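Local coordinates for ripening-associated protein (Musa acuminata, PDB 4PIT) that binds mannose sugars, holding dimannose in two glycan pockets of a jacalin-related lectin fold, at residues B[34-39]-B[105-110]; B[77-82]-B[89-94]; B[28-33]-B[62-67]; B[69-74]-B[95-100]. The protein carries 1 engineered substitution. All blocks are in the same frame, centred on the assembly; numbering follows the deposited sequence.

How the contacts relate
All four contacts lie in one jacalin-like lectin domain, and contact 1 is the one that touches bound mannose. Contact 2 lies beside it, centres about 6 Å apart. The amide of Thr110 probably bonds Val80 O, and that of Gly109 probably bonds Glu79 OE1. Contact 3 adjoins contact 1 through strands 25-33 and 37-46 of one sheet, where Asp38 N probably bonds Phe32 O. Contacts 2 and 4 lie along the same hairpin, 73-83 with 86-96, centres about 19 Å apart. Phe94 packs on Ile31 and Ile65 of contact 3 and on Leu73 of contact 4. Contact 4 lies far from the sugar loop, its nearest atoms about 13 Å from contact 1.

Contact 1 of 4, residues B[34-39]-B[105-110]; sequences GDVVDG and GNTGGT. With MAN (alpha-D-mannopyranose), chain G; MAN (alpha-D-mannopyranose), chain C.
Asp35 O is the tight point between 34-39 and 105-110. It accepts from Thr107 OG1 at 2.7 Å and from Asn106 N at 2.9 Å. The two donors come from opposite faces of the carbonyl plane, so the peptide is gripped above and below. Thr107 has OG1 turned beside its own backbone N (chi1 -53°). Thr107 OG1 also lies 3.7 Å from Val36 CG1, the two side chains side by side. The other side is looser and more exposed. There Asn106 OD1 does not bond Asp35 directly. A water donates to Asn106 OD1 and to Asp35 OD1, the latter at 2.8 Å. Residues 34-38 form the GXXXD sugar-binding motif of jacalin-related lectins. Asp35 N points straight at O5 of one mannose (3.0 Å, 179°), and Val36 N gives its hydrogen to O6. Asp38 OD2 takes the hydrogen of O4 at 2.6 Å, and Asp38 OD1 that of O6. Asp35 OD2 accepts from O1 of the second mannose and is also bonded to Tyr83 OH. The double grip on Asp35 O probably helps fix the Asp35-Val36 peptide, so loop 105-110 would act as a second shell that aims Val36 N at the sugar.

Contact 2 of 4, residues B[77-82]-B[89-94]; sequences AGEVAN and LGKLGF
The Glu79 peptide carries two donors on its oxygen: Gly90 N at 2.8 Å, and Lys91 N in a weak bond of 3.4 Å. Two residues thus face Glu79, which makes a classic beta bulge in a beta hairpin, one of the Greek-key strand pairs of the jacalin beta-prism. Glu79 and Lys91 point their side chains to one face of this hairpin. Leu89, Leu92 and Val80 lie on the other. The bulge shifts the register by one, and the second strand turns a corner at Gly90.

Away from the bulge the pairing is regular. Gly93 N bonds Ala77 O at 2.8 Å, and Ala77 N returns to Gly93 O at 3.1 Å. Glu79 N bonds Lys91 O at 3.0 Å. Between Gly78 and Leu92 the backbones come close, with Gly78 CA making a CH contact to Lys91 O.

The two faces are unlike. Leu89, Leu92 and Val80 pack against Phe112 of strand 110-116, and the two leucines also touch Ile135. Glu79 and Lys91 run side by side and point the same way. Their aliphatic parts touch, Glu79 CG to Lys91 CD at 3.9 Å. A bend in the glutamate chain (chi2 -98°) carries the carboxylate away from the lysine, and Glu79 OE2 stays 5.3 Å from Lys91 NZ. Glu79 OE1 is bonded by Gly109 N instead. Beyond the bulge, Ala81 CB rests on Gly90 CA at 3.9 Å.

Contact 3 of 4, residues B[28-33]-B[62-67]; sequences SVKIFS and PHEIVL
Val29 and Ile65 are joined by two backbone hydrogen bonds, as are Ile31 and His63. Val29 N to Ile65 O is 2.9 Å. His63 N to Ile31 O is 2.8 Å but more bent, at 135°. Ser28 with Val66, Lys30 with Glu64 and Phe32 with Pro62 are the non-hydrogen-bonded pairs. There CH groups lean on carbonyls, such as Ser28 CA on Ile65 O.

Apolar contacts differ on the two faces. On the inner one Ile31 CD1 meets Ile65 CD1 at 4.1 Å, the side chains crossing obliquely, and both pack on Phe94. On the other, Pro62 CB touches both Phe32 CE2, at 3.8 Å, and Lys30 CG. The lysine reaches it because CG is anti to the backbone N (chi1 -173°).

Strand 61-66 is an edge strand, next to 25-33 in a four-stranded Greek-key sheet, one of the three sheets of the jacalin beta-prism.

Charged groups meet only loosely. Lys30 bends at chi3, and its CE lies 3.8 Å from Glu64 CD. Lys30 NZ stays 4.4 Å from Glu64 OE2, beyond a salt bridge.

Other polar contacts gather round the His63 ring, which stacks on Phe104. Ser33 OG lies at the edge of the His63 ring. A water in the plane of that ring bonds His63 NE2 at 2.6 Å and donates to Ser33 O.

Contact 4 of 4, residues B[69-74]-B[95-100]; sequences EGEYLV and STNKKA
Asn97 lays its amide over one face of the Tyr72 ring, the planes only 10° apart. Asn97 CG lies 3.6 Å above the ring plane, offset toward the rim. Both ends of the amide are also bonded. Asn97 ND2 donates to Gly70 O at 3.1 Å, in the plane of that carbonyl. Asn97 OD1 accepts from Tyr72 N at 2.9 Å, the donor standing above its plane. These bonds fix which way the amide is turned. Tyr72 CG lies between its backbone N and carbonyl carbon (chi1 39°), which brings the ring back against the Asn97 amide. The edge of the ring meets Val74 CG1.

Beside this stack, Thr96 OG1 donates to Glu71 OE2 at 2.6 Å, on the anti lone pair of that oxygen. The glutamate reaches it with an extended chain. Lys98 CB also lies near this oxygen, while Lys98 NZ is far from the carboxylate. On the inner side Leu73 CD2 packs on Thr96 CG2 at 3.9 Å.

The next shell holds these groups in place. Glu71 OE2 is also bonded by Tyr101 OH, and OE1 by the amide of Gln68, so several donors grip the carboxylate. This would favour its charged form. Backbone bonds set the two chains: Val74 N to Ser95 O is 2.8 Å, and Asn97 N to Tyr72 O is 3.3 Å.

Thr96 OG1 in turn accepts from Lys98 N at 3.0 Å, an ST turn. It also accepts from Lys99 N, which makes an ST motif at the end of strand 86-96, where the hairpin with strand 73-83 opens.

Contact 1 of 4, residues B[34-39]-B[105-110]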
loop_
_atom_site.group_PDB
_atom_site.type_symbol
_atom_site.label_atom_id
_atom_site.label_comp_id
_atom_site.label_asym_id
_atom_site.label_seq_id
_atom_site.Cartn_x
_atom_site.Cartn_y
_atom_site.Cartn_z
ATOM N N GLY B 34 -18.041 -14.519 -4.267
ATOM C CA GLY B 34 -18.976 -14.852 -5.346
ATOM C C GLY B 34 -18.864 -13.721 -6.340
ATOM O O GLY B 34 -17.800 -13.525 -6.938
ATOM N N ASP B 35 -19.923 -12.891 -6.432
ATOM C CA ASP B 35 -19.832 -11.661 -7.228
ATOM C C ASP B 35 -18.756 -10.755 -6.599
ATOM O O ASP B 35 -18.007 -10.070 -7.302
ATOM C CB ASP B 35 -21.158 -10.917 -7.200
ATOM C CG ASP B 35 -22.301 -11.481 -8.019
ATOM O OD1 ASP B 35 -22.073 -12.454 -8.761
ATOM O OD2 ASP B 35 -23.417 -10.964 -7.884
ATOM N N VAL B 36 -18.718 -10.738 -5.250
ATOM C CA VAL B 36 -17.761 -9.910 -4.505
ATOM C C VAL B 36 -17.074 -10.749 -3.442
ATOM O O VAL B 36 -17.308 -11.960 -3.362
ATOM C CB VAL B 36 -18.449 -8.664 -3.870
ATOM C CG1 VAL B 36 -19.050 -7.756 -4.944
ATOM C CG2 VAL B 36 -19.498 -9.044 -2.824
ATOM N N VAL B 37 -16.261 -10.107 -2.596
ATOM C CA VAL B 37 -15.643 -10.821 -1.476
ATOM C C VAL B 37 -16.619 -10.728 -0.322
ATOM O O VAL B 37 -16.890 -9.636 0.194
ATOM C CB VAL B 37 -14.256 -10.230 -1.138
ATOM C CG1 VAL B 37 -13.637 -10.983 0.046
ATOM C CG2 VAL B 37 -13.320 -10.312 -2.347
ATOM N N ASP B 38 -17.201 -11.882 0.057
ATOM C CA ASP B 38 -18.176 -11.937 1.133
ATOM C C ASP B 38 -17.530 -11.850 2.492
ATOM O O ASP B 38 -18.103 -11.309 3.410
ATOM C CB ASP B 38 -18.937 -13.268 1.036
ATOM C CG ASP B 38 -19.833 -13.293 -0.194
ATOM O OD1 ASP B 38 -19.315 -13.599 -1.308
ATOM O OD2 ASP B 38 -21.023 -12.927 -0.062
ATOM N N GLY B 39 -16.366 -12.460 2.650
ATOM C CA GLY B 39 -15.771 -12.476 3.963
ATOM C C GLY B 39 -14.499 -13.264 3.951
ATOM O O GLY B 39 -14.059 -13.749 2.899
ATOM N N GLY B 105 -13.295 -13.162 -6.483
ATOM C CA GLY B 105 -14.353 -12.169 -6.622
ATOM C C GLY B 105 -14.489 -11.798 -8.088
ATOM O O GLY B 105 -13.531 -11.953 -8.850
ATOM N N ASN B 106 -15.652 -11.276 -8.489
ATOM C CA ASN B 106 -15.927 -11.032 -9.906
ATOM C C ASN B 106 -16.396 -9.623 -10.234
ATOM O O ASN B 106 -16.870 -9.393 -11.362
ATOM C CB ASN B 106 -17.004 -12.036 -10.367
ATOM C CG ASN B 106 -16.527 -13.472 -10.411
ATOM O OD1 ASN B 106 -17.212 -14.398 -9.970
ATOM N ND2 ASN B 106 -15.343 -13.694 -10.939
ATOM N N THR B 107 -16.219 -8.655 -9.324
ATOM C CA THR B 107 -16.686 -7.305 -9.580
ATOM C C THR B 107 -15.520 -6.326 -9.532
ATOM O O THR B 107 -14.831 -6.198 -8.519
ATOM C CB THR B 107 -17.800 -6.909 -8.599
ATOM O OG1 THR B 107 -18.845 -7.891 -8.619
ATOM C CG2 THR B 107 -18.403 -5.526 -8.926
ATOM N N GLY B 108 -15.323 -5.634 -10.644
ATOM C CA GLY B 108 -14.278 -4.641 -10.754
ATOM C C GLY B 108 -14.748 -3.309 -10.228
ATOM O O GLY B 108 -15.946 -3.094 -9.990
ATOM N N GLY B 109 -13.808 -2.399 -10.067
ATOM C CA GLY B 109 -14.112 -1.054 -9.629
ATOM C C GLY B 109 -12.866 -0.199 -9.650
ATOM O O GLY B 109 -12.385 0.186 -10.727
ATOM N N THR B 110 -12.352 0.111 -8.466
ATOM C CA THR B 110 -11.129 0.901 -8.348
ATOM C C THR B 110 -10.037 -0.039 -7.906
ATOM O O THR B 110 -10.122 -0.545 -6.781
ATOM C CB THR B 110 -11.306 2.053 -7.349
ATOM O OG1 THR B 110 -12.428 2.857 -7.744
ATOM C CG2 THR B 110 -10.055 2.941 -7.257
HETATM C C1 MAN G . -23.304 -14.597 -5.561
HETATM C C2 MAN G . -23.192 -15.856 -4.709
HETATM C C3 MAN G . -23.416 -15.537 -3.230
HETATM C C4 MAN G . -22.529 -14.387 -2.756
HETATM C C5 MAN G . -22.696 -13.167 -3.664
HETATM C C6 MAN G . -21.726 -12.044 -3.339
HETATM O O2 MAN G . -21.911 -16.429 -4.927
HETATM O O3 MAN G . -23.181 -16.681 -2.418
HETATM O O4 MAN G . -22.922 -14.045 -1.437
HETATM O O5 MAN G . -22.461 -13.549 -5.032
HETATM O O6 MAN G . -20.360 -12.453 -3.479
HETATM C C1 MAN C . -25.880 -12.222 -6.040
HETATM C C2 MAN C . -25.057 -13.350 -6.670
HETATM C C3 MAN C . -25.866 -14.080 -7.743
HETATM C C4 MAN C . -27.213 -14.536 -7.192
HETATM C C5 MAN C . -27.940 -13.327 -6.611
HETATM C C6 MAN C . -29.289 -13.638 -6.007
HETATM O O1 MAN C . -26.034 -11.176 -6.956
HETATM O O2 MAN C . -24.681 -14.243 -5.629
HETATM O O3 MAN C . -25.136 -15.185 -8.266
HETATM O O4 MAN C . -27.988 -15.144 -8.222
HETATM O O5 MAN C . -27.138 -12.728 -5.578
HETATM O O6 MAN C . -30.071 -12.457 -5.906
HETATM O O HOH W 1 -20.162 -14.437 -9.356
#

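Contact 2 of 4, residues B[77-82]-B[89-94]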
loop_
_atom_site.group_PDB
_atom_site.type_symbol
_atom_site.label_atom_id
_atom_site.label_comp_id
_atom_site.label_asym_id
_atom_site.label_seq_id
_atom_site.Cartn_x
_atom_site.Cartn_y
_atom_site.Cartn_z
ATOM N N ALA B 77 -3.698 -7.475 -3.260
ATOM C CA ALA B 77 -4.244 -6.586 -4.277
ATOM C C ALA B 77 -5.701 -6.906 -4.493
ATOM O O ALA B 77 -6.188 -7.944 -4.060
ATOM C CB ALA B 77 -3.467 -6.730 -5.588
ATOM N N GLY B 78 -6.400 -6.029 -5.188
ATOM C CA GLY B 78 -7.794 -6.316 -5.487
ATOM C C GLY B 78 -8.471 -5.130 -6.086
ATOM O O GLY B 78 -7.813 -4.279 -6.698
ATOM N N GLU B 79 -9.807 -5.081 -5.932
ATOM C CA GLU B 79 -10.650 -4.026 -6.464
ATOM C C GLU B 79 -11.681 -3.621 -5.458
ATOM O O GLU B 79 -12.260 -4.495 -4.794
ATOM C CB GLU B 79 -11.401 -4.503 -7.709
ATOM C CG GLU B 79 -10.523 -5.015 -8.833
ATOM C CD GLU B 79 -10.248 -4.018 -9.932
ATOM O OE1 GLU B 79 -10.941 -2.976 -9.979
ATOM O OE2 GLU B 79 -9.379 -4.307 -10.785
ATOM N N VAL B 80 -11.892 -2.309 -5.327
ATOM C CA VAL B 80 -12.944 -1.738 -4.472
ATOM C C VAL B 80 -14.117 -1.474 -5.389
ATOM O O VAL B 80 -13.980 -0.723 -6.367
ATOM C CB VAL B 80 -12.478 -0.488 -3.711
ATOM C CG1 VAL B 80 -13.634 0.124 -2.931
ATOM C CG2 VAL B 80 -11.318 -0.849 -2.778
ATOM N N ALA B 81 -15.259 -2.115 -5.108
ATOM C CA ALA B 81 -16.424 -2.054 -5.997
ATOM C C ALA B 81 -17.643 -1.516 -5.328
ATOM O O ALA B 81 -17.778 -1.569 -4.112
ATOM C CB ALA B 81 -16.731 -3.449 -6.501
ATOM N N ASN B 82 -18.584 -1.030 -6.149
ATOM C CA ASN B 82 -19.904 -0.614 -5.692
ATOM C C ASN B 82 -20.799 -1.785 -5.924
ATOM O O ASN B 82 -20.885 -2.242 -7.059
ATOM C CB ASN B 82 -20.397 0.564 -6.538
ATOM C CG ASN B 82 -19.645 1.830 -6.287
ATOM O OD1 ASN B 82 -19.432 2.222 -5.141
ATOM N ND2 ASN B 82 -19.191 2.473 -7.359
ATOM N N LEU B 89 -15.025 -4.881 -1.055
ATOM C CA LEU B 89 -13.999 -5.508 -1.870
ATOM C C LEU B 89 -14.699 -6.341 -2.921
ATOM O O LEU B 89 -15.408 -7.305 -2.591
ATOM C CB LEU B 89 -13.076 -6.376 -0.998
ATOM C CG LEU B 89 -12.156 -5.584 -0.075
ATOM C CD1 LEU B 89 -11.715 -6.459 1.040
ATOM C CD2 LEU B 89 -10.952 -5.000 -0.862
ATOM N N GLY B 90 -14.553 -5.948 -4.185
ATOM C CA GLY B 90 -15.104 -6.726 -5.293
ATOM C C GLY B 90 -14.234 -7.909 -5.686
ATOM O O GLY B 90 -14.729 -8.929 -6.183
ATOM N N LYS B 91 -12.908 -7.755 -5.484
ATOM C CA LYS B 91 -11.887 -8.762 -5.771
ATOM C C LYS B 91 -10.796 -8.648 -4.737
ATOM O O LYS B 91 -10.467 -7.525 -4.345
ATOM C CB LYS B 91 -11.279 -8.571 -7.169
ATOM C CG LYS B 91 -12.262 -8.644 -8.308
ATOM C CD LYS B 91 -11.557 -8.696 -9.637
ATOM C CE LYS B 91 -12.588 -8.772 -10.722
ATOM N NZ LYS B 91 -11.946 -8.763 -12.076
ATOM N N LEU B 92 -10.195 -9.778 -4.368
ATOM C CA LEU B 92 -9.083 -9.783 -3.412
ATOM C C LEU B 92 -8.157 -10.948 -3.704
ATOM O O LEU B 92 -8.583 -12.096 -3.803
ATOM C CB LEU B 92 -9.621 -9.872 -1.974
ATOM C CG LEU B 92 -8.572 -9.924 -0.834
ATOM C CD1 LEU B 92 -7.819 -8.603 -0.741
ATOM C CD2 LEU B 92 -9.254 -10.174 0.497
ATOM N N GLY B 93 -6.880 -10.641 -3.760
ATOM C CA GLY B 93 -5.879 -11.680 -3.921
ATOM C C GLY B 93 -4.654 -11.405 -3.084
ATOM O O GLY B 93 -4.507 -10.321 -2.505
ATOM N N PHE B 94 -3.760 -12.411 -3.030
ATOM C CA PHE B 94 -2.513 -12.301 -2.267
ATOM C C PHE B 94 -1.389 -12.967 -2.994
ATOM O O PHE B 94 -1.619 -13.936 -3.733
ATOM C CB PHE B 94 -2.648 -13.016 -0.904
ATOM C CG PHE B 94 -3.557 -12.327 0.080
ATOM C CD1 PHE B 94 -4.918 -12.614 0.114
ATOM C CD2 PHE B 94 -3.054 -11.385 0.970
ATOM C CE1 PHE B 94 -5.764 -11.970 1.033
ATOM C CE2 PHE B 94 -3.907 -10.735 1.889
ATOM C CZ PHE B 94 -5.254 -11.036 1.909
#

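Contact 3 of 4, residues B[28-33]-B[62-67]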
loop_
_atom_site.group_PDB
_atom_site.type_symbol
_atom_site.label_atom_id
_atom_site.label_comp_id
_atom_site.label_asym_id
_atom_site.label_seq_id
_atom_site.Cartn_x
_atom_site.Cartn_y
_atom_site.Cartn_z
ATOM N N SER B 28 -3.326 -19.742 7.768
ATOM C CA SER B 28 -4.118 -19.852 6.553
ATOM C C SER B 28 -5.151 -18.742 6.502
ATOM O O SER B 28 -5.520 -18.151 7.532
ATOM C CB SER B 28 -4.779 -21.215 6.399
ATOM O OG SER B 28 -5.733 -21.449 7.413
ATOM N N VAL B 29 -5.548 -18.408 5.270
ATOM C CA VAL B 29 -6.568 -17.422 4.997
ATOM C C VAL B 29 -7.576 -18.087 4.075
ATOM O O VAL B 29 -7.182 -18.594 3.034
ATOM C CB VAL B 29 -5.954 -16.133 4.376
ATOM C CG1 VAL B 29 -7.038 -15.150 3.932
ATOM C CG2 VAL B 29 -4.991 -15.444 5.365
ATOM N N LYS B 30 -8.862 -18.024 4.404
ATOM C CA LYS B 30 -9.904 -18.593 3.559
ATOM C C LYS B 30 -10.737 -17.440 3.096
ATOM O O LYS B 30 -11.352 -16.760 3.929
ATOM C CB LYS B 30 -10.733 -19.616 4.361
ATOM C CG LYS B 30 -11.745 -20.387 3.537
ATOM C CD LYS B 30 -12.482 -21.420 4.404
ATOM C CE LYS B 30 -11.670 -22.648 4.750
ATOM N NZ LYS B 30 -12.430 -23.525 5.696
ATOM N N ILE B 31 -10.716 -17.166 1.785
ATOM C CA ILE B 31 -11.470 -16.049 1.226
ATOM C C ILE B 31 -12.781 -16.584 0.665
ATOM O O ILE B 31 -12.752 -17.468 -0.192
ATOM C CB ILE B 31 -10.634 -15.339 0.127
ATOM C CG1 ILE B 31 -9.309 -14.746 0.727
ATOM C CG2 ILE B 31 -11.478 -14.235 -0.588
ATOM C CD1 ILE B 31 -8.203 -14.320 -0.332
ATOM N N PHE B 32 -13.931 -16.018 1.103
ATOM C CA PHE B 32 -15.263 -16.422 0.608
ATOM C C PHE B 32 -15.692 -15.416 -0.396
ATOM O O PHE B 32 -15.698 -14.213 -0.098
ATOM C CB PHE B 32 -16.291 -16.499 1.734
ATOM C CG PHE B 32 -15.963 -17.563 2.753
ATOM C CD1 PHE B 32 -15.081 -17.294 3.796
ATOM C CD2 PHE B 32 -16.606 -18.797 2.717
ATOM C CE1 PHE B 32 -14.827 -18.260 4.784
ATOM C CE2 PHE B 32 -16.360 -19.764 3.708
ATOM C CZ PHE B 32 -15.445 -19.494 4.711
ATOM N N SER B 33 -16.003 -15.864 -1.607
ATOM C CA SER B 33 -16.370 -14.903 -2.628
ATOM C C SER B 33 -17.391 -15.441 -3.590
ATOM O O SER B 33 -17.497 -16.659 -3.796
ATOM C CB SER B 33 -15.133 -14.479 -3.426
ATOM O OG SER B 33 -14.565 -15.556 -4.160
ATOM N N PRO B 62 -15.621 -20.743 -0.606
ATOM C CA PRO B 62 -14.278 -20.564 -0.029
ATOM C C PRO B 62 -13.133 -20.878 -0.997
ATOM O O PRO B 62 -13.216 -21.785 -1.840
ATOM C CB PRO B 62 -14.270 -21.552 1.133
ATOM C CG PRO B 62 -15.186 -22.667 0.674
ATOM C CD PRO B 62 -16.280 -21.962 -0.081
ATOM N N HIS B 63 -12.046 -20.130 -0.834
ATOM C CA HIS B 63 -10.775 -20.281 -1.541
ATOM C C HIS B 63 -9.671 -20.165 -0.498
ATOM O O HIS B 63 -9.506 -19.093 0.102
ATOM C CB HIS B 63 -10.651 -19.198 -2.619
ATOM C CG HIS B 63 -11.823 -19.160 -3.547
ATOM N ND1 HIS B 63 -11.951 -20.082 -4.575
ATOM C CD2 HIS B 63 -12.894 -18.332 -3.558
ATOM C CE1 HIS B 63 -13.085 -19.772 -5.196
ATOM N NE2 HIS B 63 -13.698 -18.741 -4.613
ATOM N N GLU B 64 -8.916 -21.244 -0.258
ATOM C CA GLU B 64 -7.938 -21.242 0.820
ATOM C C GLU B 64 -6.531 -20.995 0.371
ATOM O O GLU B 64 -6.076 -21.502 -0.673
ATOM C CB GLU B 64 -7.975 -22.573 1.573
ATOM C CG GLU B 64 -7.769 -22.440 3.071
ATOM C CD GLU B 64 -8.168 -23.707 3.819
ATOM O OE1 GLU B 64 -8.610 -24.686 3.171
ATOM O OE2 GLU B 64 -8.034 -23.718 5.060
ATOM N N ILE B 65 -5.818 -20.254 1.214
ATOM C CA ILE B 65 -4.399 -19.999 1.123
ATOM C C ILE B 65 -3.804 -20.617 2.364
ATOM O O ILE B 65 -3.996 -20.070 3.454
ATOM C CB ILE B 65 -4.057 -18.488 1.013
ATOM C CG1 ILE B 65 -4.771 -17.854 -0.199
ATOM C CG2 ILE B 65 -2.515 -18.285 0.958
ATOM C CD1 ILE B 65 -4.605 -16.300 -0.256
ATOM N N VAL B 66 -3.164 -21.790 2.245
ATOM C CA VAL B 66 -2.587 -22.475 3.398
ATOM C C VAL B 66 -1.091 -22.310 3.307
ATOM O O VAL B 66 -0.468 -22.833 2.366
ATOM C CB VAL B 66 -3.004 -23.977 3.458
ATOM C CG1 VAL B 66 -2.502 -24.653 4.739
ATOM C CG2 VAL B 66 -4.509 -24.152 3.334
ATOM N N LEU B 67 -0.506 -21.564 4.242
ATOM C CA LEU B 67 0.932 -21.298 4.189
ATOM C C LEU B 67 1.777 -22.518 4.533
ATOM O O LEU B 67 1.612 -23.114 5.596
ATOM C CB LEU B 67 1.306 -20.123 5.100
ATOM C CG LEU B 67 0.578 -18.810 4.774
ATOM C CD1 LEU B 67 0.918 -17.735 5.837
ATOM C CD2 LEU B 67 0.932 -18.322 3.366
HETATM O O HOH W 2 -15.976 -18.053 -5.764
#

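Contact 4 of 4, residues B[69-74]-B[95-100]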
loop_
_atom_site.group_PDB
_atom_site.type_symbol
_atom_site.label_atom_id
_atom_site.label_comp_id
_atom_site.label_asym_id
_atom_site.label_seq_id
_atom_site.Cartn_x
_atom_site.Cartn_y
_atom_site.Cartn_z
ATOM N N GLU B 69 5.619 -24.362 5.338
ATOM C CA GLU B 69 6.735 -23.917 6.182
ATOM C C GLU B 69 7.632 -23.042 5.311
ATOM O O GLU B 69 7.866 -23.368 4.144
ATOM C CB GLU B 69 7.507 -25.117 6.791
ATOM C CG GLU B 69 8.497 -24.741 7.889
ATOM C CD GLU B 69 7.951 -24.059 9.133
ATOM O OE1 GLU B 69 6.851 -24.441 9.597
ATOM O OE2 GLU B 69 8.642 -23.158 9.660
ATOM N N GLY B 70 8.005 -21.887 5.843
ATOM C CA GLY B 70 8.836 -20.919 5.135
ATOM C C GLY B 70 8.101 -20.073 4.106
ATOM O O GLY B 70 8.737 -19.372 3.316
ATOM N N GLU B 71 6.758 -20.145 4.093
ATOM C CA GLU B 71 5.956 -19.360 3.159
ATOM C C GLU B 71 5.284 -18.241 3.924
ATOM O O GLU B 71 4.734 -18.476 5.003
ATOM C CB GLU B 71 4.914 -20.242 2.477
ATOM C CG GLU B 71 4.192 -19.570 1.314
ATOM C CD GLU B 71 3.145 -20.419 0.616
ATOM O OE1 GLU B 71 2.790 -21.497 1.151
ATOM O OE2 GLU B 71 2.665 -19.995 -0.459
ATOM N N TYR B 72 5.333 -17.038 3.360
ATOM C CA TYR B 72 4.725 -15.880 4.014
ATOM C C TYR B 72 4.065 -14.985 3.007
ATOM O O TYR B 72 4.404 -15.020 1.822
ATOM C CB TYR B 72 5.766 -15.087 4.823
ATOM C CG TYR B 72 7.106 -14.979 4.144
ATOM C CD1 TYR B 72 7.372 -13.958 3.245
ATOM C CD2 TYR B 72 8.121 -15.893 4.415
ATOM C CE1 TYR B 72 8.594 -13.883 2.574
ATOM C CE2 TYR B 72 9.348 -15.826 3.758
ATOM C CZ TYR B 72 9.587 -14.807 2.851
ATOM O OH TYR B 72 10.804 -14.717 2.212
ATOM N N LEU B 73 3.108 -14.158 3.489
ATOM C CA LEU B 73 2.370 -13.237 2.628
ATOM C C LEU B 73 3.188 -12.004 2.331
ATOM O O LEU B 73 3.614 -11.309 3.252
ATOM C CB LEU B 73 1.032 -12.833 3.293
ATOM C CG LEU B 73 0.047 -14.005 3.475
ATOM C CD1 LEU B 73 -0.998 -13.674 4.548
ATOM C CD2 LEU B 73 -0.615 -14.394 2.115
ATOM N N VAL B 74 3.423 -11.724 1.042
ATOM C CA VAL B 74 4.274 -10.587 0.659
ATOM C C VAL B 74 3.565 -9.607 -0.271
ATOM O O VAL B 74 4.195 -8.686 -0.814
ATOM C CB VAL B 74 5.613 -11.046 0.021
ATOM C CG1 VAL B 74 6.451 -11.809 1.031
ATOM C CG2 VAL B 74 5.408 -11.832 -1.291
ATOM N N SER B 95 -0.169 -12.520 -2.708
ATOM C CA SER B 95 1.065 -13.137 -3.171
ATOM C C SER B 95 1.835 -13.646 -1.981
ATOM O O SER B 95 1.871 -12.991 -0.948
ATOM C CB SER B 95 1.952 -12.118 -3.903
ATOM O OG SER B 95 1.249 -11.445 -4.931
ATOM N N THR B 96 2.454 -14.809 -2.116
ATOM C CA THR B 96 3.403 -15.281 -1.124
ATOM C C THR B 96 4.757 -15.291 -1.812
ATOM O O THR B 96 4.855 -15.024 -3.008
ATOM C CB THR B 96 3.053 -16.641 -0.520
ATOM O OG1 THR B 96 3.317 -17.657 -1.500
ATOM C CG2 THR B 96 1.633 -16.728 0.033
ATOM N N ASN B 97 5.803 -15.634 -1.065
ATOM C CA ASN B 97 7.126 -15.753 -1.660
ATOM C C ASN B 97 7.183 -16.998 -2.570
ATOM O O ASN B 97 8.170 -17.174 -3.282
ATOM C CB ASN B 97 8.180 -15.821 -0.554
ATOM C CG ASN B 97 7.966 -16.956 0.423
ATOM O OD1 ASN B 97 6.857 -17.200 0.903
ATOM N ND2 ASN B 97 9.034 -17.673 0.769
ATOM N N LYS B 98 6.130 -17.847 -2.562
ATOM C CA LYS B 98 6.071 -19.067 -3.371
ATOM C C LYS B 98 5.162 -18.903 -4.591
ATOM O O LYS B 98 5.513 -19.411 -5.666
ATOM C CB LYS B 98 5.655 -20.280 -2.531
ATOM C CG LYS B 98 6.654 -20.575 -1.408
ATOM C CD LYS B 98 6.873 -22.063 -1.144
ATOM C CE LYS B 98 8.060 -22.324 -0.225
ATOM N NZ LYS B 98 9.335 -21.722 -0.725
ATOM N N LYS B 99 4.007 -18.212 -4.458
ATOM C CA LYS B 99 3.139 -18.039 -5.615
ATOM C C LYS B 99 2.062 -16.998 -5.398
ATOM O O LYS B 99 1.889 -16.503 -4.297
ATOM C CB LYS B 99 2.475 -19.367 -6.003
ATOM C CG LYS B 99 1.666 -20.006 -4.910
ATOM C CD LYS B 99 0.697 -20.992 -5.557
ATOM C CE LYS B 99 0.402 -22.164 -4.671
ATOM N N ALA B 100 1.306 -16.737 -6.460
ATOM C CA ALA B 100 0.171 -15.824 -6.447
ATOM C C ALA B 100 -1.131 -16.600 -6.218
ATOM O O ALA B 100 -1.317 -17.720 -6.731
ATOM C CB ALA B 100 0.108 -15.062 -7.752
#